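Local coordinates for protein PHB depolymerase (Penicillium funiculosum, PDB 2D81) that hydrolyses the ester bonds of polyhydroxybutyrate, a bacterial storage polyester, using an alpha/beta hydrolase fold that binds short (R)-3-hydroxybutyrate chains, at residues G246-A251 with I258-A263; Y94-S99 with T136-F141; G145-S150 with Y156-N161. All coordinates share one frame; numbering follows the deposited sequence.

Contact 1. Residues G246-A251 with I258-A263; sequences GYNKWA and ILYPQA
Y260, at the end of strand 256-260, reaches over to N248 in the first turn of helix 247-251. Its phenol donates a hydrogen bond of 2.6 Å from Y260 OH to N248 OD1. The amide oxygen sits at the edge of the phenol ring, near its plane, while the amide itself stands nearly square to that ring, with 86° between the planes. Seen from N248, the hydroxyl comes in above the carbonyl plane, 47° out of it, and so is not on a lone pair. Keeping CG beside the backbone N and anti to the carbonyl carbon (chi1 -60°) carries OD1 over to the strand.

Y247 can be followed outward from the backbone. Its CB rests 3.4 Å from Y260 OH and also touches I258 CG1. At the ring, CD1 of Y247 packs against CE2 of Y260 at 4.4 Å, the two side chains passing at a slant. Past that point the ring runs beside H224, and its OH ends in a hydrogen bond to S16. This is the packing of a beta-alpha-beta crossover in an alpha/beta hydrolase: strands 221-227 and 256-260 are parallel neighbours in the main sheet, and helix 247-251, on the connection between them, lies over the sheet.

A leucine in place of N248 has no acceptor to offer, and the buried Y260 hydroxyl would probably be left with little beyond a weak bond to water and be free to turn. That water accepts a hydrogen bond from N248 N at 2.9 Å and donates a weak one to Y260 OH. One turn on, A251 CB meets I258 CG1 at 3.6 Å, closing the apolar side of the contact. I258 CG2 turns the other way, over one face of the Y260 ring, toward its rim.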
loop_
_atom_site.group_PDB
_atom_site.type_symbol
_atom_site.label_atom_id
_atom_site.label_comp_id
_atom_site.label_asym_id
_atom_site.label_seq_id
_atom_site.Cartn_x
_atom_site.Cartn_y
_atom_site.Cartn_z
ATOM N N GLY A 246 -5.677 -8.889 8.436
ATOM C CA GLY A 246 -5.036 -10.191 8.506
ATOM C C GLY A 246 -3.541 -10.229 8.230
ATOM O O GLY A 246 -2.950 -11.308 8.218
ATOM N N TYR A 247 -2.917 -9.074 8.011
ATOM C CA TYR A 247 -1.466 -9.041 7.816
ATOM C C TYR A 247 -0.745 -9.583 9.042
ATOM O O TYR A 247 0.224 -10.338 8.923
ATOM C CB TYR A 247 -0.959 -7.618 7.568
ATOM C CG TYR A 247 -1.355 -7.001 6.249
ATOM C CD1 TYR A 247 -2.507 -6.231 6.136
ATOM C CD2 TYR A 247 -0.550 -7.154 5.118
ATOM C CE1 TYR A 247 -2.849 -5.619 4.934
ATOM C CE2 TYR A 247 -0.883 -6.551 3.911
ATOM C CZ TYR A 247 -2.033 -5.781 3.827
ATOM O OH TYR A 247 -2.362 -5.166 2.645
ATOM N N ASN A 248 -1.211 -9.180 10.219
ATOM C CA ASN A 248 -0.483 -9.466 11.447
ATOM C C ASN A 248 -0.434 -10.958 11.738
ATOM O O ASN A 248 0.534 -11.444 12.321
ATOM C CB ASN A 248 -1.111 -8.727 12.633
ATOM C CG ASN A 248 -1.098 -7.225 12.450
ATOM O OD1 ASN A 248 -0.306 -6.694 11.673
ATOM N ND2 ASN A 248 -1.966 -6.531 13.177
ATOM N N LYS A 249 -1.474 -11.682 11.328
ATOM C CA LYS A 249 -1.520 -13.130 11.519
ATOM C C LYS A 249 -0.332 -13.809 10.849
ATOM O O LYS A 249 0.251 -14.748 11.397
ATOM C CB LYS A 249 -2.819 -13.701 10.943
ATOM C CG LYS A 249 -4.078 -13.162 11.600
ATOM C CD LYS A 249 -5.323 -13.791 10.999
ATOM C CE LYS A 249 -6.577 -13.288 11.688
ATOM N NZ LYS A 249 -6.581 -13.626 13.139
ATOM N N TRP A 250 0.022 -13.331 9.659
ATOM C CA TRP A 250 1.157 -13.873 8.924
ATOM C C TRP A 250 2.490 -13.340 9.443
ATOM O O TRP A 250 3.465 -14.086 9.559
ATOM C CB TRP A 250 1.014 -13.565 7.429
ATOM C CG TRP A 250 -0.060 -14.370 6.771
ATOM C CD1 TRP A 250 -1.364 -14.007 6.571
ATOM C CD2 TRP A 250 0.062 -15.710 6.283
ATOM N NE1 TRP A 250 -2.062 -15.043 5.992
ATOM C CE2 TRP A 250 -1.210 -16.101 5.805
ATOM C CE3 TRP A 250 1.124 -16.624 6.207
ATOM C CZ2 TRP A 250 -1.448 -17.366 5.257
ATOM C CZ3 TRP A 250 0.886 -17.883 5.662
ATOM C CH2 TRP A 250 -0.392 -18.240 5.195
ATOM N N ALA A 251 2.532 -12.049 9.752
ATOM C CA ALA A 251 3.748 -11.438 10.274
ATOM C C ALA A 251 4.197 -12.155 11.544
ATOM O O ALA A 251 5.397 -12.350 11.770
ATOM C CB ALA A 251 3.502 -9.963 10.571
ATOM N N ILE A 258 4.920 -5.214 10.492
ATOM C CA ILE A 258 4.017 -4.538 9.565
ATOM C C ILE A 258 3.885 -3.081 9.989
ATOM O O ILE A 258 3.434 -2.791 11.097
ATOM C CB ILE A 258 2.599 -5.165 9.566
ATOM C CG1 ILE A 258 2.673 -6.685 9.378
ATOM C CG2 ILE A 258 1.765 -4.539 8.458
ATOM C CD1 ILE A 258 3.231 -7.135 8.036
ATOM N N LEU A 259 4.284 -2.165 9.112
ATOM C CA LEU A 259 4.146 -0.736 9.384
ATOM C C LEU A 259 2.842 -0.221 8.789
ATOM O O LEU A 259 2.548 -0.471 7.618
ATOM C CB LEU A 259 5.325 0.035 8.783
ATOM C CG LEU A 259 5.251 1.566 8.789
ATOM C CD1 LEU A 259 5.248 2.087 10.226
ATOM C CD2 LEU A 259 6.442 2.134 8.022
ATOM N N TYR A 260 2.062 0.484 9.604
ATOM C CA TYR A 260 0.777 1.030 9.164
ATOM C C TYR A 260 0.740 2.555 9.246
ATOM O O TYR A 260 0.286 3.113 10.245
ATOM C CB TYR A 260 -0.381 0.494 10.024
ATOM C CG TYR A 260 -0.616 -0.998 9.973
ATOM C CD1 TYR A 260 -0.030 -1.853 10.913
ATOM C CD2 TYR A 260 -1.452 -1.555 9.007
ATOM C CE1 TYR A 260 -0.280 -3.229 10.890
ATOM C CE2 TYR A 260 -1.706 -2.927 8.975
ATOM C CZ TYR A 260 -1.119 -3.755 9.917
ATOM O OH TYR A 260 -1.370 -5.109 9.883
ATOM N N PRO A 261 1.219 3.252 8.204
ATOM C CA PRO A 261 1.191 4.721 8.237
ATOM C C PRO A 261 -0.273 5.163 8.189
ATOM O O PRO A 261 -1.123 4.429 7.690
ATOM C CB PRO A 261 1.947 5.115 6.966
ATOM C CG PRO A 261 2.838 3.912 6.698
ATOM C CD PRO A 261 1.921 2.763 7.004
ATOM N N GLN A 262 -0.574 6.357 8.695
ATOM C CA GLN A 262 -1.964 6.807 8.749
ATOM C C GLN A 262 -2.182 8.140 8.048
ATOM O O GLN A 262 -1.489 9.116 8.329
ATOM C CB GLN A 262 -2.432 6.934 10.202
ATOM C CG GLN A 262 -2.353 5.648 11.028
ATOM C CD GLN A 262 -3.217 4.534 10.470
ATOM O OE1 GLN A 262 -4.372 4.747 10.108
ATOM N NE2 GLN A 262 -2.660 3.332 10.412
ATOM N N ALA A 263 -3.151 8.178 7.140
ATOM C CA ALA A 263 -3.595 9.448 6.571
ATOM C C ALA A 263 -4.623 10.068 7.516
ATOM O O ALA A 263 -4.909 9.521 8.580
ATOM C CB ALA A 263 -4.209 9.223 5.187
HETATM O O HOH W 1 -3.673 -7.588 10.481
#

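Contact 2. Residues Y94-S99 with T136-F141; sequences YMWTGS and TFPTDF
P138 rests its CB-CG-CD edge on one face of the W96 indole, the pyrrolidine tilted so that N and CA stand farther off, and nearly all of the close packing is in this one overlap. P138 CG stands 3.5 Å from the centroid of the six-membered ring of W96 and only 9° off its normal, a CH-pi contact centred on the face. CB and CD flank it: P138 CB meets W96 CZ2 at 3.6 Å and P138 CD meets W96 CZ3 at 3.6 Å. Holding CG anti to the backbone N (chi1 177°) sends the indole straight out from strand 92-98 to meet the proline coming from the opposite direction. Behind it, G98 N lies 3.6 Å above the plane on the other face, toward the rim. At the indole nitrogen, NE1 hydrogen-bonds to T130 OG1, which with the contacts on both faces limits the turning of the ring.

Away from this contact the packing is looser. T136 O approaches obliquely, 3.5 Å from W96 CZ3, without a hydrogen bond, and no backbone bond joins the two segments. After T139 the strand ends and the chain runs on to the partly exposed D140 and F141, where D140 forms a salt bridge with R179.

A small two-stranded parallel sheet is thus laid against strand 92-98, next to the outermost strand of the main sheet, by a proline-tryptophan CH-pi contact. T136 directly follows H135, a residue of the ligand pocket, in keeping with the alpha/beta hydrolase fold, whose active-site groups sit on loops after the C-terminal ends of the strands.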
loop_
_atom_site.group_PDB
_atom_site.type_symbol
_atom_site.label_atom_id
_atom_site.label_comp_id
_atom_site.label_asym_id
_atom_site.label_seq_id
_atom_site.Cartn_x
_atom_site.Cartn_y
_atom_site.Cartn_z
ATOM N N TYR A 94 2.390 -8.372 -6.713
ATOM C CA TYR A 94 1.095 -8.997 -6.491
ATOM C C TYR A 94 -0.009 -7.990 -6.795
ATOM O O TYR A 94 0.060 -6.842 -6.368
ATOM C CB TYR A 94 0.977 -9.459 -5.035
ATOM C CG TYR A 94 -0.408 -9.941 -4.661
ATOM C CD1 TYR A 94 -0.800 -11.256 -4.899
ATOM C CD2 TYR A 94 -1.338 -9.067 -4.097
ATOM C CE1 TYR A 94 -2.085 -11.690 -4.583
ATOM C CE2 TYR A 94 -2.624 -9.489 -3.781
ATOM C CZ TYR A 94 -2.990 -10.801 -4.027
ATOM O OH TYR A 94 -4.262 -11.218 -3.724
ATOM N N MET A 95 -1.021 -8.426 -7.538
ATOM C CA MET A 95 -2.149 -7.566 -7.883
ATOM C C MET A 95 -3.469 -8.303 -7.692
ATOM O O MET A 95 -3.576 -9.487 -8.014
ATOM C CB MET A 95 -2.024 -7.086 -9.331
ATOM C CG MET A 95 -0.905 -6.080 -9.537
ATOM S SD MET A 95 -0.655 -5.666 -11.268
ATOM C CE MET A 95 0.416 -7.016 -11.755
ATOM N N TRP A 96 -4.466 -7.602 -7.161
ATOM C CA TRP A 96 -5.768 -8.202 -6.878
ATOM C C TRP A 96 -6.899 -7.256 -7.238
ATOM O O TRP A 96 -6.806 -6.048 -7.028
ATOM C CB TRP A 96 -5.890 -8.558 -5.391
ATOM C CG TRP A 96 -7.240 -9.121 -5.019
ATOM C CD1 TRP A 96 -7.640 -10.426 -5.109
ATOM C CD2 TRP A 96 -8.377 -8.388 -4.535
ATOM N NE1 TRP A 96 -8.950 -10.550 -4.715
ATOM C CE2 TRP A 96 -9.428 -9.317 -4.357
ATOM C CE3 TRP A 96 -8.610 -7.036 -4.237
ATOM C CZ2 TRP A 96 -10.694 -8.939 -3.889
ATOM C CZ3 TRP A 96 -9.873 -6.661 -3.773
ATOM C CH2 TRP A 96 -10.897 -7.611 -3.604
ATOM N N THR A 97 -7.974 -7.816 -7.776
ATOM C CA THR A 97 -9.206 -7.069 -7.940
ATOM C C THR A 97 -10.399 -7.976 -7.673
ATOM O O THR A 97 -10.337 -9.187 -7.900
ATOM C CB THR A 97 -9.321 -6.488 -9.362
ATOM O OG1 THR A 97 -10.529 -5.724 -9.468
ATOM C CG2 THR A 97 -9.335 -7.605 -10.395
ATOM N N GLY A 98 -11.478 -7.388 -7.170
ATOM C CA GLY A 98 -12.749 -8.090 -7.153
ATOM C C GLY A 98 -13.395 -7.921 -8.516
ATOM O O GLY A 98 -13.262 -6.866 -9.134
ATOM N N SER A 99 -14.085 -8.946 -8.998
ATOM C CA SER A 99 -14.666 -8.880 -10.334
ATOM C C SER A 99 -15.867 -7.938 -10.363
ATOM O O SER A 99 -16.251 -7.448 -11.424
ATOM C CB SER A 99 -15.085 -10.277 -10.814
ATOM O OG SER A 99 -16.217 -10.752 -10.109
ATOM N N THR A 136 -13.453 -3.620 -1.645
ATOM C CA THR A 136 -13.305 -3.880 -0.222
ATOM C C THR A 136 -12.010 -4.670 -0.052
ATOM O O THR A 136 -11.523 -5.267 -1.016
ATOM C CB THR A 136 -14.500 -4.715 0.301
ATOM O OG1 THR A 136 -14.490 -4.729 1.735
ATOM C CG2 THR A 136 -14.416 -6.148 -0.214
ATOM N N PHE A 137 -11.439 -4.667 1.149
ATOM C CA PHE A 137 -10.249 -5.479 1.392
ATOM C C PHE A 137 -10.666 -6.930 1.609
ATOM O O PHE A 137 -11.464 -7.222 2.495
ATOM C CB PHE A 137 -9.480 -4.991 2.621
ATOM C CG PHE A 137 -8.081 -5.527 2.691
ATOM C CD1 PHE A 137 -7.011 -4.775 2.217
ATOM C CD2 PHE A 137 -7.840 -6.812 3.163
ATOM C CE1 PHE A 137 -5.724 -5.296 2.209
ATOM C CE2 PHE A 137 -6.550 -7.345 3.157
ATOM C CZ PHE A 137 -5.490 -6.581 2.677
ATOM N N PRO A 138 -10.119 -7.860 0.810
ATOM C CA PRO A 138 -10.456 -9.283 0.932
ATOM C C PRO A 138 -9.736 -10.042 2.048
ATOM O O PRO A 138 -8.509 -10.139 2.051
ATOM C CB PRO A 138 -10.101 -9.829 -0.444
ATOM C CG PRO A 138 -8.861 -9.043 -0.777
ATOM C CD PRO A 138 -9.226 -7.626 -0.344
ATOM N N THR A 139 -10.508 -10.593 2.982
ATOM C CA THR A 139 -9.957 -11.516 3.974
ATOM C C THR A 139 -10.761 -12.812 3.950
ATOM O O THR A 139 -11.703 -12.949 3.172
ATOM C CB THR A 139 -10.023 -10.927 5.394
ATOM O OG1 THR A 139 -11.343 -11.089 5.924
ATOM C CG2 THR A 139 -9.685 -9.443 5.365
ATOM N N ASP A 140 -10.393 -13.765 4.802
ATOM C CA ASP A 140 -11.153 -15.006 4.889
ATOM C C ASP A 140 -11.682 -15.241 6.297
ATOM O O ASP A 140 -11.927 -16.376 6.698
ATOM C CB ASP A 140 -10.289 -16.188 4.437
ATOM C CG ASP A 140 -9.146 -16.482 5.390
ATOM O OD1 ASP A 140 -8.680 -15.552 6.087
ATOM O OD2 ASP A 140 -8.704 -17.651 5.430
ATOM N N PHE A 141 -11.865 -14.159 7.044
ATOM C CA PHE A 141 -12.455 -14.254 8.371
ATOM C C PHE A 141 -13.391 -13.088 8.666
ATOM O O PHE A 141 -13.374 -12.067 7.975
ATOM C CB PHE A 141 -11.352 -14.352 9.433
ATOM C CG PHE A 141 -10.436 -13.159 9.485
ATOM C CD1 PHE A 141 -10.633 -12.156 10.428
ATOM C CD2 PHE A 141 -9.369 -13.043 8.597
ATOM C CE1 PHE A 141 -9.778 -11.053 10.493
ATOM C CE2 PHE A 141 -8.510 -11.945 8.653
ATOM C CZ PHE A 141 -8.716 -10.949 9.603
#

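Contact 3. Residues G145-S150 with Y156-N161; sequences GDNSCS and YISNCN
The carboxylate of D146 and the amide of N147 are the flat groups here, and both face strand 157-159. Over one face of the carboxylate sits the carbonyl oxygen of I157, with I157 O 3.0 Å from D146 CG; the carboxylate oxygens and I157 O are all acceptors, so no hydrogen bond forms there, and the negative oxygens find their donors elsewhere, OD2 at N244 and OD1 weakly at G143. The N147 amide has the S158 hydroxyl above one face, while its OD1 accepts a hydrogen bond from I157 N in the carbonyl plane, I157 N to N147 OD1 being 2.9 Å with a C=O...donor angle of 145°. N147 CG lies between the backbone N and the carbonyl carbon (chi1 53°), the position that folds the amide back to the strand. Its ND2 bonds to L151 O.

S158 adds a second bond in the same direction: its OG donates to N147 O at 2.8 Å, arriving from above the carbonyl plane, and it also hydrogen-bonds T136 OG1. Waters carry the joining further. One bridges N147 O and N159 N, and another donates to N159 O and accepts from C149 N.

At the far end a disulfide, C149 SG to C160 SG at 2.0 Å with chi3 93°, ties the loop covalently to the residue after the strand. N159 then closes an Asx turn, its OD1 accepting from N161 N at 3.0 Å. Together these make a disulfide-braced loop folded back along the outer side of the small parallel sheet of strands 137-139 and 157-159.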
loop_
_atom_site.group_PDB
_atom_site.type_symbol
_atom_site.label_atom_id
_atom_site.label_comp_id
_atom_site.label_asym_id
_atom_site.label_seq_id
_atom_site.Cartn_x
_atom_site.Cartn_y
_atom_site.Cartn_z
ATOM N N GLY A 145 -17.053 -5.935 12.687
ATOM C CA GLY A 145 -17.631 -4.802 11.987
ATOM C C GLY A 145 -17.450 -4.815 10.478
ATOM O O GLY A 145 -17.803 -3.844 9.802
ATOM N N ASP A 146 -16.906 -5.906 9.945
ATOM C CA ASP A 146 -16.708 -6.041 8.502
ATOM C C ASP A 146 -18.013 -5.825 7.744
ATOM O O ASP A 146 -19.079 -6.227 8.206
ATOM C CB ASP A 146 -16.173 -7.435 8.151
ATOM C CG ASP A 146 -14.663 -7.554 8.305
ATOM O OD1 ASP A 146 -14.107 -8.565 7.825
ATOM O OD2 ASP A 146 -14.031 -6.653 8.897
ATOM N N ASN A 147 -17.922 -5.201 6.574
ATOM C CA ASN A 147 -19.048 -5.155 5.650
ATOM C C ASN A 147 -19.057 -6.413 4.792
ATOM O O ASN A 147 -18.043 -7.105 4.675
ATOM C CB ASN A 147 -18.951 -3.927 4.743
ATOM C CG ASN A 147 -17.613 -3.831 4.042
ATOM O OD1 ASN A 147 -16.588 -3.589 4.679
ATOM N ND2 ASN A 147 -17.610 -4.031 2.725
ATOM N N SER A 148 -20.201 -6.702 4.185
ATOM C CA SER A 148 -20.315 -7.839 3.282
ATOM C C SER A 148 -19.374 -7.650 2.100
ATOM O O SER A 148 -19.186 -6.530 1.624
ATOM C CB SER A 148 -21.754 -7.967 2.774
ATOM O OG SER A 148 -21.846 -8.958 1.766
ATOM N N CYS A 149 -18.783 -8.741 1.627
ATOM C CA CYS A 149 -17.905 -8.655 0.466
ATOM C C CYS A 149 -18.714 -8.367 -0.799
ATOM O O CYS A 149 -18.144 -8.164 -1.870
ATOM C CB CYS A 149 -17.103 -9.951 0.286
ATOM S SG CYS A 149 -15.837 -9.822 -1.025
ATOM N N SER A 150 -20.041 -8.342 -0.680
ATOM C CA SER A 150 -20.882 -8.005 -1.825
ATOM C C SER A 150 -21.488 -6.605 -1.722
ATOM O O SER A 150 -22.266 -6.201 -2.586
ATOM C CB SER A 150 -22.002 -9.038 -1.990
ATOM O OG SER A 150 -22.907 -8.993 -0.903
ATOM N N TYR A 156 -15.014 -1.182 4.606
ATOM C CA TYR A 156 -14.383 -1.688 3.389
ATOM C C TYR A 156 -13.350 -2.773 3.694
ATOM O O TYR A 156 -12.279 -2.828 3.091
ATOM C CB TYR A 156 -13.733 -0.539 2.608
ATOM C CG TYR A 156 -14.705 0.574 2.296
ATOM C CD1 TYR A 156 -14.820 1.679 3.136
ATOM C CD2 TYR A 156 -15.541 0.503 1.183
ATOM C CE1 TYR A 156 -15.739 2.687 2.878
ATOM C CE2 TYR A 156 -16.468 1.505 0.916
ATOM C CZ TYR A 156 -16.560 2.594 1.769
ATOM O OH TYR A 156 -17.472 3.593 1.519
ATOM N N ILE A 157 -13.693 -3.635 4.642
ATOM C CA ILE A 157 -12.919 -4.838 4.938
ATOM C C ILE A 157 -13.937 -5.964 5.097
ATOM O O ILE A 157 -14.908 -5.820 5.836
ATOM C CB ILE A 157 -12.135 -4.687 6.262
ATOM C CG1 ILE A 157 -11.256 -3.436 6.213
ATOM C CG2 ILE A 157 -11.281 -5.925 6.501
ATOM C CD1 ILE A 157 -10.634 -3.083 7.553
ATOM N N SER A 158 -13.721 -7.078 4.406
ATOM C CA SER A 158 -14.764 -8.094 4.283
ATOM C C SER A 158 -14.230 -9.509 4.417
ATOM O O SER A 158 -13.043 -9.765 4.205
ATOM C CB SER A 158 -15.465 -7.973 2.925
ATOM O OG SER A 158 -16.026 -6.687 2.737
ATOM N N ASN A 159 -15.121 -10.433 4.757
ATOM C CA ASN A 159 -14.838 -11.847 4.555
ATOM C C ASN A 159 -15.218 -12.189 3.120
ATOM O O ASN A 159 -16.384 -12.445 2.821
ATOM C CB ASN A 159 -15.652 -12.710 5.521
ATOM C CG ASN A 159 -15.241 -14.172 5.477
ATOM O OD1 ASN A 159 -14.654 -14.634 4.499
ATOM N ND2 ASN A 159 -15.561 -14.913 6.537
ATOM N N CYS A 160 -14.231 -12.168 2.232
ATOM C CA CYS A 160 -14.442 -12.513 0.830
ATOM C C CYS A 160 -14.068 -13.963 0.555
ATOM O O CYS A 160 -13.894 -14.355 -0.600
ATOM C CB CYS A 160 -13.600 -11.609 -0.071
ATOM S SG CYS A 160 -14.056 -9.845 -0.045
ATOM N N ASN A 161 -13.940 -14.752 1.617
ATOM C CA ASN A 161 -13.500 -16.138 1.494
ATOM C C ASN A 161 -12.195 -16.185 0.705
ATOM O O ASN A 161 -11.952 -17.101 -0.082
ATOM C CB ASN A 161 -14.577 -16.978 0.796
ATOM C CG ASN A 161 -14.253 -18.463 0.799
ATOM O OD1 ASN A 161 -13.887 -19.028 1.830
ATOM N ND2 ASN A 161 -14.399 -19.101 -0.354
HETATM O O HOH W 2 -17.783 -9.812 5.560
HETATM O O HOH W 3 -18.983 -11.220 2.946
#

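How the contacts relate
Contacts 2 and 3 are the closer pair, their centres about 10 Å apart, because their strands 137-139 and 157-159 are neighbours in the small parallel sheet. T136 OG1 lies 2.7 Å from S158 OG, a probable hydrogen bond, and T139 OG1 lies 2.8 Å from S158 O. Contact 1 sits about 16 Å from contact 2 between centres, yet they touch through Y247 OH and F137 CE1, 3.4 Å apart; F141 also meets K249. Contact 3 does not touch contact 1. The bound trimer is about 7 Å from the side chain of Y156 in contact 3 and about 11 Å from that of T136 in contact 2.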